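Local coordinates for periplasmic sugar-binding protein (Chloroflexus aurantiacus, PDB 4RXU) that binds D-glucose in the crystal and probably serves as the periplasmic sugar-binding component of an ABC-type carbohydrate transporter, at residues Glu64-Gln69 with Glu80-Lys85; Lys74-Val79 with Ala104-Ala109. One frame throughout, in Å; residues are numbered along the deposited sequence. Where two conformers were deposited one is given.

Contact 1 (Glu64-Gln69 with Glu80-Lys85)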
ATOM      1  N   GLU A  64     -22.700   0.466  -7.320  1.00 13.64           N
ATOM      2  CA  GLU A  64     -21.938  -0.234  -8.342  1.00 15.42           C
ATOM      3  C   GLU A  64     -20.432  -0.083  -8.097  1.00 16.00           C
ATOM      4  O   GLU A  64     -19.954   1.005  -7.769  1.00 15.62           O
ATOM      5  CB  GLU A  64     -22.301   0.254  -9.751  1.00 21.19           C
ATOM      6  CG  GLU A  64     -21.650  -0.565 -10.858  1.00 20.97           C
ATOM      7  CD  GLU A  64     -22.208  -0.258 -12.240  1.00 37.45           C
ATOM      8  OE1 GLU A  64     -22.777   0.842 -12.427  1.00 32.47           O
ATOM      9  OE2 GLU A  64     -22.077  -1.117 -13.143  1.00 56.12           O
ATOM     10  N   ILE A  65     -19.714  -1.195  -8.253  1.00 11.99           N
ATOM     11  CA  ILE A  65     -18.248  -1.244  -8.200  1.00 10.15           C
ATOM     12  C   ILE A  65     -17.738  -1.610  -9.586  1.00 11.03           C
ATOM     13  O   ILE A  65     -18.133  -2.610 -10.151  1.00 15.55           O
ATOM     14  CB  ILE A  65     -17.754  -2.306  -7.193  1.00 12.15           C
ATOM     15  CG1 ILE A  65     -18.322  -2.004  -5.790  1.00 13.49           C
ATOM     16  CG2 ILE A  65     -16.229  -2.373  -7.148  1.00 17.70           C
ATOM     17  CD1 ILE A  65     -18.065  -3.076  -4.745  1.00 17.23           C
ATOM     18  N   LEU A  66     -16.893  -0.757 -10.134  1.00  9.42           N
ATOM     19  CA  LEU A  66     -16.227  -0.979 -11.418  1.00 10.67           C
ATOM     20  C   LEU A  66     -14.721  -1.058 -11.212  1.00  9.48           C
ATOM     21  O   LEU A  66     -14.149  -0.323 -10.392  1.00 13.09           O
ATOM     22  CB  LEU A  66     -16.487   0.172 -12.386  1.00 10.61           C
ATOM     23  CG  LEU A  66     -17.955   0.339 -12.763  1.00 13.28           C
ATOM     24  CD1 LEU A  66     -18.184   1.600 -13.579  1.00 14.12           C
ATOM     25  CD2 LEU A  66     -18.465  -0.870 -13.518  1.00 19.43           C
ATOM     26  N   PHE A  67     -14.091  -1.942 -11.967  1.00 10.98           N
ATOM     27  CA  PHE A  67     -12.633  -2.043 -11.968  1.00 11.09           C
ATOM     28  C   PHE A  67     -12.104  -1.431 -13.263  1.00 10.06           C
ATOM     29  O   PHE A  67     -12.719  -1.527 -14.314  1.00 11.04           O
ATOM     30  CB  PHE A  67     -12.128  -3.495 -11.830  1.00 10.72           C
ATOM     31  CG  PHE A  67     -12.197  -4.031 -10.425  1.00 11.09           C
ATOM     32  CD1 PHE A  67     -13.363  -4.598  -9.935  1.00 13.64           C
ATOM     33  CD2 PHE A  67     -11.085  -3.942  -9.568  1.00 11.67           C
ATOM     34  CE1 PHE A  67     -13.432  -5.080  -8.639  1.00 19.58           C
ATOM     35  CE2 PHE A  67     -11.157  -4.414  -8.275  1.00 15.78           C
ATOM     36  CZ  PHE A  67     -12.327  -4.979  -7.812  1.00 17.01           C
ATOM     37  N   SER A  68     -10.906  -0.886 -13.171  1.00 10.61           N
ATOM     38  CA  SER A  68     -10.258  -0.179 -14.260  1.00 10.60           C
ATOM     39  C   SER A  68      -9.236  -0.981 -15.053  1.00 10.16           C
ATOM     40  O   SER A  68      -8.673  -0.466 -16.018  1.00 11.75           O
ATOM     41  CB  SER A  68      -9.635   1.100 -13.720  1.00 12.93           C
ATOM     42  OG  SER A  68     -10.651   1.916 -13.140  1.00 11.23           O
ATOM     43  N   GLN A  69      -8.973  -2.215 -14.641  1.00 12.05           N
ATOM     44  CA  GLN A  69      -8.045  -3.115 -15.348  1.00 14.11           C
ATOM     45  C   GLN A  69      -6.667  -2.533 -15.582  1.00 10.16           C
ATOM     46  O   GLN A  69      -6.009  -2.785 -16.599  1.00 13.05           O
ATOM     47  CB  GLN A  69      -8.648  -3.528 -16.655  1.00 13.72           C
ATOM     48  CG  GLN A  69     -10.022  -4.060 -16.390  1.00 23.46           C
ATOM     49  CD  GLN A  69     -10.722  -4.234 -17.654  1.00 41.06           C
ATOM     50  OE1 GLN A  69     -11.477  -3.365 -18.088  1.00 67.43           O
ATOM     51  NE2 GLN A  69     -10.463  -5.349 -18.295  1.00 37.79           N
ATOM     52  N   GLU A  80     -16.965   8.193 -16.350  1.00 11.47           N
ATOM     53  CA  GLU A  80     -17.958   8.795 -17.234  1.00 13.15           C
ATOM     54  C   GLU A  80     -19.279   8.005 -17.236  1.00 10.70           C
ATOM     55  O   GLU A  80     -20.375   8.595 -17.253  1.00 13.05           O
ATOM     56  CB  GLU A  80     -17.387   8.983 -18.635  1.00 15.35           C
ATOM     57  CG  GLU A  80     -16.220   9.976 -18.650  1.00 17.12           C
ATOM     58  CD  GLU A  80     -15.412   9.990 -19.924  1.00 29.63           C
ATOM     59  OE1 GLU A  80     -15.278   8.933 -20.561  1.00 27.60           O
ATOM     60  OE2 GLU A  80     -14.884  11.079 -20.272  1.00 32.20           O
ATOM     61  N   ALA A  81     -19.176   6.678 -17.161  1.00 12.06           N
ATOM     62  CA  ALA A  81     -20.363   5.809 -17.135  1.00 12.75           C
ATOM     63  C   ALA A  81     -21.155   6.060 -15.867  1.00 12.14           C
ATOM     64  O   ALA A  81     -22.375   6.124 -15.891  1.00 15.08           O
ATOM     65  CB  ALA A  81     -19.965   4.355 -17.204  1.00 15.43           C
ATOM     66  N   LEU A  82     -20.444   6.229 -14.753  1.00 12.81           N
ATOM     67  CA  LEU A  82     -21.113   6.436 -13.473  1.00 13.34           C
ATOM     68  C   LEU A  82     -21.796   7.808 -13.432  1.00 12.17           C
ATOM     69  O   LEU A  82     -22.908   7.952 -12.929  1.00 13.22           O
ATOM     70  CB  LEU A  82     -20.109   6.302 -12.337  1.00 12.94           C
ATOM     71  CG  LEU A  82     -19.659   4.854 -12.099  1.00 10.59           C
ATOM     72  CD1 LEU A  82     -18.465   4.824 -11.143  1.00 12.10           C
ATOM     73  CD2 LEU A  82     -20.788   3.947 -11.610  1.00 12.58           C
ATOM     74  N   ILE A  83     -21.117   8.814 -13.976  1.00 12.17           N
ATOM     75  CA  ILE A  83     -21.709  10.158 -14.107  1.00 13.84           C
ATOM     76  C   ILE A  83     -23.021  10.057 -14.859  1.00 13.97           C
ATOM     77  O   ILE A  83     -24.021  10.658 -14.453  1.00 15.90           O
ATOM     78  CB  ILE A  83     -20.772  11.131 -14.829  1.00 15.99           C
ATOM     79  CG1 ILE A  83     -19.591  11.474 -13.920  1.00 13.99           C
ATOM     80  CG2 ILE A  83     -21.522  12.395 -15.247  1.00 16.80           C
ATOM     81  CD1 ILE A  83     -18.447  12.140 -14.659  1.00 17.73           C
ATOM     82  N   ALA A  84     -23.018   9.277 -15.935  1.00 16.48           N
ATOM     83  CA  ALA A  84     -24.185   9.165 -16.796  1.00 15.80           C
ATOM     84  C   ALA A  84     -25.330   8.428 -16.118  1.00 17.14           C
ATOM     85  O   ALA A  84     -26.504   8.650 -16.423  1.00 22.80           O
ATOM     86  CB  ALA A  84     -23.822   8.508 -18.111  1.00 18.65           C
ATOM     87  N   LYS A  85     -24.982   7.547 -15.197  1.00 19.51           N
ATOM     88  CA  LYS A  85     -25.974   6.894 -14.353  1.00 21.36           C
ATOM     89  C   LYS A  85     -26.506   7.738 -13.201  1.00 19.31           C
ATOM     90  O   LYS A  85     -27.408   7.308 -12.486  1.00 24.11           O
ATOM     91  CB  LYS A  85     -25.381   5.641 -13.773  1.00 23.78           C
ATOM     92  CG  LYS A  85     -25.173   4.581 -14.816  1.00 37.16           C
ATOM     93  CD  LYS A  85     -24.901   3.271 -14.124  1.00 58.13           C
ATOM     94  CE  LYS A  85     -24.728   2.159 -15.135  1.00 60.33           C
ATOM     95  NZ  LYS A  85     -23.311   2.140 -15.584  1.00 51.56           N
TER

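Contact 2 (Lys74-Val79 with Ala104-Ala109)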
ATOM      1  N   LYS A  74      -9.438   3.421 -19.171  1.00 11.20           N
ATOM      2  CA  LYS A  74     -10.656   2.699 -18.777  1.00 11.67           C
ATOM      3  C   LYS A  74     -11.228   3.301 -17.497  1.00  9.00           C
ATOM      4  O   LYS A  74     -12.426   3.416 -17.337  1.00 10.12           O
ATOM      5  CB  LYS A  74     -10.386   1.216 -18.576  1.00  9.78           C
ATOM      6  CG  LYS A  74     -11.605   0.419 -18.153  1.00 12.61           C
ATOM      7  CD  LYS A  74     -12.661   0.393 -19.236  1.00 12.55           C
ATOM      8  CE  LYS A  74     -13.883  -0.462 -18.946  1.00 14.74           C
ATOM      9  NZ  LYS A  74     -13.630  -1.910 -18.949  1.00 20.74           N
ATOM     10  N   GLU A  75     -10.350   3.669 -16.576  1.00  8.30           N
ATOM     11  CA  GLU A  75     -10.773   4.342 -15.358  1.00 10.34           C
ATOM     12  C   GLU A  75     -11.631   5.583 -15.643  1.00  9.01           C
ATOM     13  O   GLU A  75     -12.689   5.779 -15.073  1.00  9.72           O
ATOM     14  CB  GLU A  75      -9.516   4.692 -14.579  1.00  9.59           C
ATOM     15  CG  GLU A  75      -9.741   5.524 -13.342  1.00 10.21           C
ATOM     16  CD  GLU A  75      -8.393   5.832 -12.750  1.00 10.41           C
ATOM     17  OE1 GLU A  75      -7.827   6.906 -13.093  1.00 12.84           O
ATOM     18  OE2 GLU A  75      -7.871   4.961 -12.014  1.00 11.81           O
ATOM     19  N   LYS A  76     -11.169   6.373 -16.594  1.00 10.38           N
ATOM     20  CA  LYS A  76     -11.886   7.569 -16.956  1.00 13.25           C
ATOM     21  C   LYS A  76     -13.244   7.202 -17.553  1.00  9.42           C
ATOM     22  O   LYS A  76     -14.244   7.847 -17.218  1.00 10.23           O
ATOM     23  CB  LYS A  76     -11.083   8.463 -17.909  1.00 13.34           C
ATOM     24  CG  LYS A  76     -11.765   9.800 -18.138  1.00 15.98           C
ATOM     25  CD  LYS A  76     -10.946  10.699 -19.023  1.00 22.39           C
ATOM     26  CE  LYS A  76     -11.451  12.135 -18.990  1.00 29.67           C
ATOM     27  NZ  LYS A  76     -12.847  12.135 -19.482  1.00 47.99           N
ATOM     28  N   GLU A  77     -13.276   6.191 -18.415  1.00 10.89           N
ATOM     29  CA  GLU A  77     -14.532   5.673 -18.944  1.00 10.66           C
ATOM     30  C   GLU A  77     -15.477   5.267 -17.818  1.00 10.34           C
ATOM     31  O   GLU A  77     -16.658   5.615 -17.831  1.00 11.28           O
ATOM     32  CB  GLU A  77     -14.273   4.482 -19.870  1.00 13.58           C
ATOM     33  CG  GLU A  77     -13.482   4.829 -21.120  1.00 20.16           C
ATOM     34  CD  GLU A  77     -13.754   3.875 -22.266  1.00 26.44           C
ATOM     35  OE1 GLU A  77     -14.233   2.751 -22.005  1.00 39.40           O
ATOM     36  OE2 GLU A  77     -13.488   4.247 -23.428  1.00 35.03           O
ATOM     37  N   ASN A  78     -14.951   4.527 -16.848  1.00 10.71           N
ATOM     38  CA  ASN A  78     -15.736   4.086 -15.718  1.00 10.68           C
ATOM     39  C   ASN A  78     -16.383   5.277 -15.032  1.00 11.80           C
ATOM     40  O   ASN A  78     -17.580   5.252 -14.688  1.00 11.01           O
ATOM     41  CB  ASN A  78     -14.863   3.325 -14.716  1.00 12.13           C
ATOM     42  CG  ASN A  78     -14.506   1.920 -15.156  1.00 11.20           C
ATOM     43  OD1 ASN A  78     -13.524   1.345 -14.620  1.00 15.16           O
ATOM     44  ND2 ASN A  78     -15.286   1.330 -16.035  1.00 11.11           N
ATOM     45  N   VAL A  79     -15.581   6.308 -14.792  1.00  9.17           N
ATOM     46  CA  VAL A  79     -16.116   7.518 -14.166  1.00 11.05           C
ATOM     47  C   VAL A  79     -17.216   8.113 -15.043  1.00 12.76           C
ATOM     48  O   VAL A  79     -18.271   8.504 -14.551  1.00 12.17           O
ATOM     49  CB  VAL A  79     -15.003   8.528 -13.863  1.00  9.76           C
ATOM     50  CG1 VAL A  79     -15.543   9.872 -13.396  1.00 13.27           C
ATOM     51  CG2 VAL A  79     -14.105   7.954 -12.783  1.00 11.48           C
ATOM     52  N   ALA A 104     -11.152  12.967 -12.282  1.00  9.80           N
ATOM     53  CA  ALA A 104     -11.632  13.689 -11.108  1.00  9.41           C
ATOM     54  C   ALA A 104     -12.286  15.016 -11.561  1.00 10.51           C
ATOM     55  O   ALA A 104     -13.342  15.417 -11.082  1.00  8.89           O
ATOM     56  CB  ALA A 104     -10.469  13.939 -10.144  1.00 10.57           C
ATOM     57  N   GLU A 105     -11.629  15.694 -12.493  1.00 10.47           N
ATOM     58  CA  GLU A 105     -12.116  16.951 -13.019  1.00 12.18           C
ATOM     59  C   GLU A 105     -13.445  16.773 -13.736  1.00 10.41           C
ATOM     60  O   GLU A 105     -14.338  17.613 -13.594  1.00 11.17           O
ATOM     61  CB  GLU A 105     -11.063  17.586 -13.926  1.00 12.06           C
ATOM     62  CG  GLU A 105      -9.894  18.115 -13.105  1.00 17.46           C
ATOM     63  CD  GLU A 105      -8.623  18.370 -13.883  1.00 37.74           C
ATOM     64  OE1 GLU A 105      -8.552  18.114 -15.106  1.00 43.27           O
ATOM     65  OE2 GLU A 105      -7.660  18.816 -13.220  1.00 29.74           O
ATOM     66  N   ALA A 106     -13.591  15.671 -14.467  1.00 11.41           N
ATOM     67  CA  ALA A 106     -14.852  15.379 -15.146  1.00 10.68           C
ATOM     68  C   ALA A 106     -15.973  15.155 -14.141  1.00 13.98           C
ATOM     69  O   ALA A 106     -17.102  15.588 -14.352  1.00 11.94           O
ATOM     70  CB  ALA A 106     -14.723  14.174 -16.076  1.00 12.69           C
ATOM     71  N   ALA A 107     -15.667  14.465 -13.054  1.00 12.47           N
ATOM     72  CA  ALA A 107     -16.650  14.255 -11.999  1.00 11.75           C
ATOM     73  C   ALA A 107     -17.042  15.583 -11.392  1.00  9.21           C
ATOM     74  O   ALA A 107     -18.244  15.912 -11.269  1.00  9.99           O
ATOM     75  CB  ALA A 107     -16.074  13.335 -10.926  1.00 12.30           C
ATOM     76  N   ARG A 108     -16.046  16.373 -10.986  1.00 10.76           N
ATOM     77  CA  ARG A 108     -16.357  17.691 -10.384  0.50 10.81           C
ATOM     78  C   ARG A 108     -17.200  18.548 -11.329  1.00 11.33           C
ATOM     79  O   ARG A 108     -18.118  19.262 -10.892  1.00 12.69           O
ATOM     80  CB  ARG A 108     -15.110  18.484  -9.978  0.50 10.60           C
ATOM     81  CG  ARG A 108     -15.433  19.876  -9.405  0.50 11.94           C
ATOM     82  CD  ARG A 108     -14.189  20.682  -9.088  0.50 22.60           C
ATOM     83  NE  ARG A 108     -13.336  20.741 -10.260  0.50 24.95           N
ATOM     84  CZ  ARG A 108     -12.178  21.379 -10.320  0.50 18.19           C
ATOM     85  NH1 ARG A 108     -11.719  22.052  -9.273  0.50 23.41           N
ATOM     86  NH2 ARG A 108     -11.484  21.330 -11.436  0.50 13.43           N
ATOM     87  N   ALA A 109     -16.894  18.484 -12.618  1.00 12.20           N
ATOM     88  CA  ALA A 109     -17.589  19.312 -13.590  1.00 12.22           C
ATOM     89  C   ALA A 109     -19.058  18.965 -13.742  1.00 12.94           C
ATOM     90  O   ALA A 109     -19.856  19.794 -14.208  1.00 13.14           O
ATOM     91  CB  ALA A 109     -16.861  19.232 -14.919  1.00 13.02           C
TER

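Contact 1 (Glu64-Gln69 with Glu80-Lys85)
Glu64, on strand 61-67, runs past Leu82 to meet Lys85, which follows Leu82 along the chain. Its CB points toward the helix and comes within 4.4 Å of Leu82 CD2. With CG anti to the backbone N (chi1 -173°) and the chain extended beyond, CG and CD pass the same methyl at longer range, and the carboxylate is carried out toward the lysine. At the tip, OE1 lies 3.8 Å from Leu82 CD2 and 3.5 Å from Lys85 NZ. The latter pair is a salt bridge with a weak hydrogen bond from NZ. The two chains cross at about a right angle; the otherwise extended Lys85 chain lays CD and CE beside the same oxygen, each 3.6 Å from Glu64 OE1, and the bend at chi4 (86°) turns NZ to it as well. Two residues on, Leu66 meets Leu82 tip to tip: Leu66 CD1 rests 3.9 Å from Leu82 CG and is almost as near to both of that residue's methyls. Leu82 is the buried member and also touches Val36 and Ile87, while Ile65 faces the other way, onto Phe52 and Arg53 of helix 44-59. The contact therefore joins strand and helix of one beta-alpha-beta crossover, in which helix 72-84 covers one face of the parallel part of the sheet and leads into strand 89-92. Its chemistry grades from leucine packing against the sheet to a long ion pair at the margin, where Lys85 is exposed; such a bridge would probably add only modestly to the hydrophobic hold.

Contact 2 (Lys74-Val79 with Ala104-Ala109)
Val79 lays its CG1 methyl against Ala107, with Val79 CG1 4.3 Å from Ala107 CB, a light van der Waals touch and the one apolar side-chain pair that joins the two helical segments. The valine side chain leaves its backbone toward the other helix, and a chi1 of 172° sets CG1 anti to the backbone N, extending the branch across the gap. On the facing helix only alanine methyls are presented here, and the small side chains bring the backbones close: Val79 CA and Ala107 CA are 7.1 Å apart. One turn earlier, Lys76 stretches alongside with CG anti to its N and the aliphatic chain extended until it bends at chi4 (-61°), which leaves NZ 4.4 Å from Ala106 CB. This is a loose approach of the ammonium end over a methyl; the polar partner of Lys76 is Glu80, one turn further along its own helix, in a salt bridge. No hydrogen bond crosses the contact, and it buries just 120 Å² in all. Beneath it, both Val79 and Ala107 rest on Leu90 of strand 89-92, and Val79 reaches Ile92 as well. Helices 72-84 and 101-109 thus lie as neighbours on one face of the parallel part of the sheet, in the lobe that holds strands 29-37, 61-67, 89-92 and 113-117, with strand 89-92 as their common floor.

Overall arrangement
Helix 72-84 serves both contacts, whose centres lie 9 Å apart in one lobe of the periplasmic binding protein fold. Contact 1 joins it to strand 61-67, contact 2 to the adjacent helix 101-109. Each is partly buried: apolar side chains between helix and sheet, or between the helices, form the inner part, and a lysine lies at the rim of each. Their chemistry differs at that outer part, since Lys85 pairs with a carboxylate across contact 1, whereas Lys76 turns to an acid of its own helix. The two also meet directly, through a probable 2.7 Å hydrogen bond between Gln69 OE1 and Lys74 NZ. From segment 64-69, Phe67 touches Trp45, a residue of the glucose pocket.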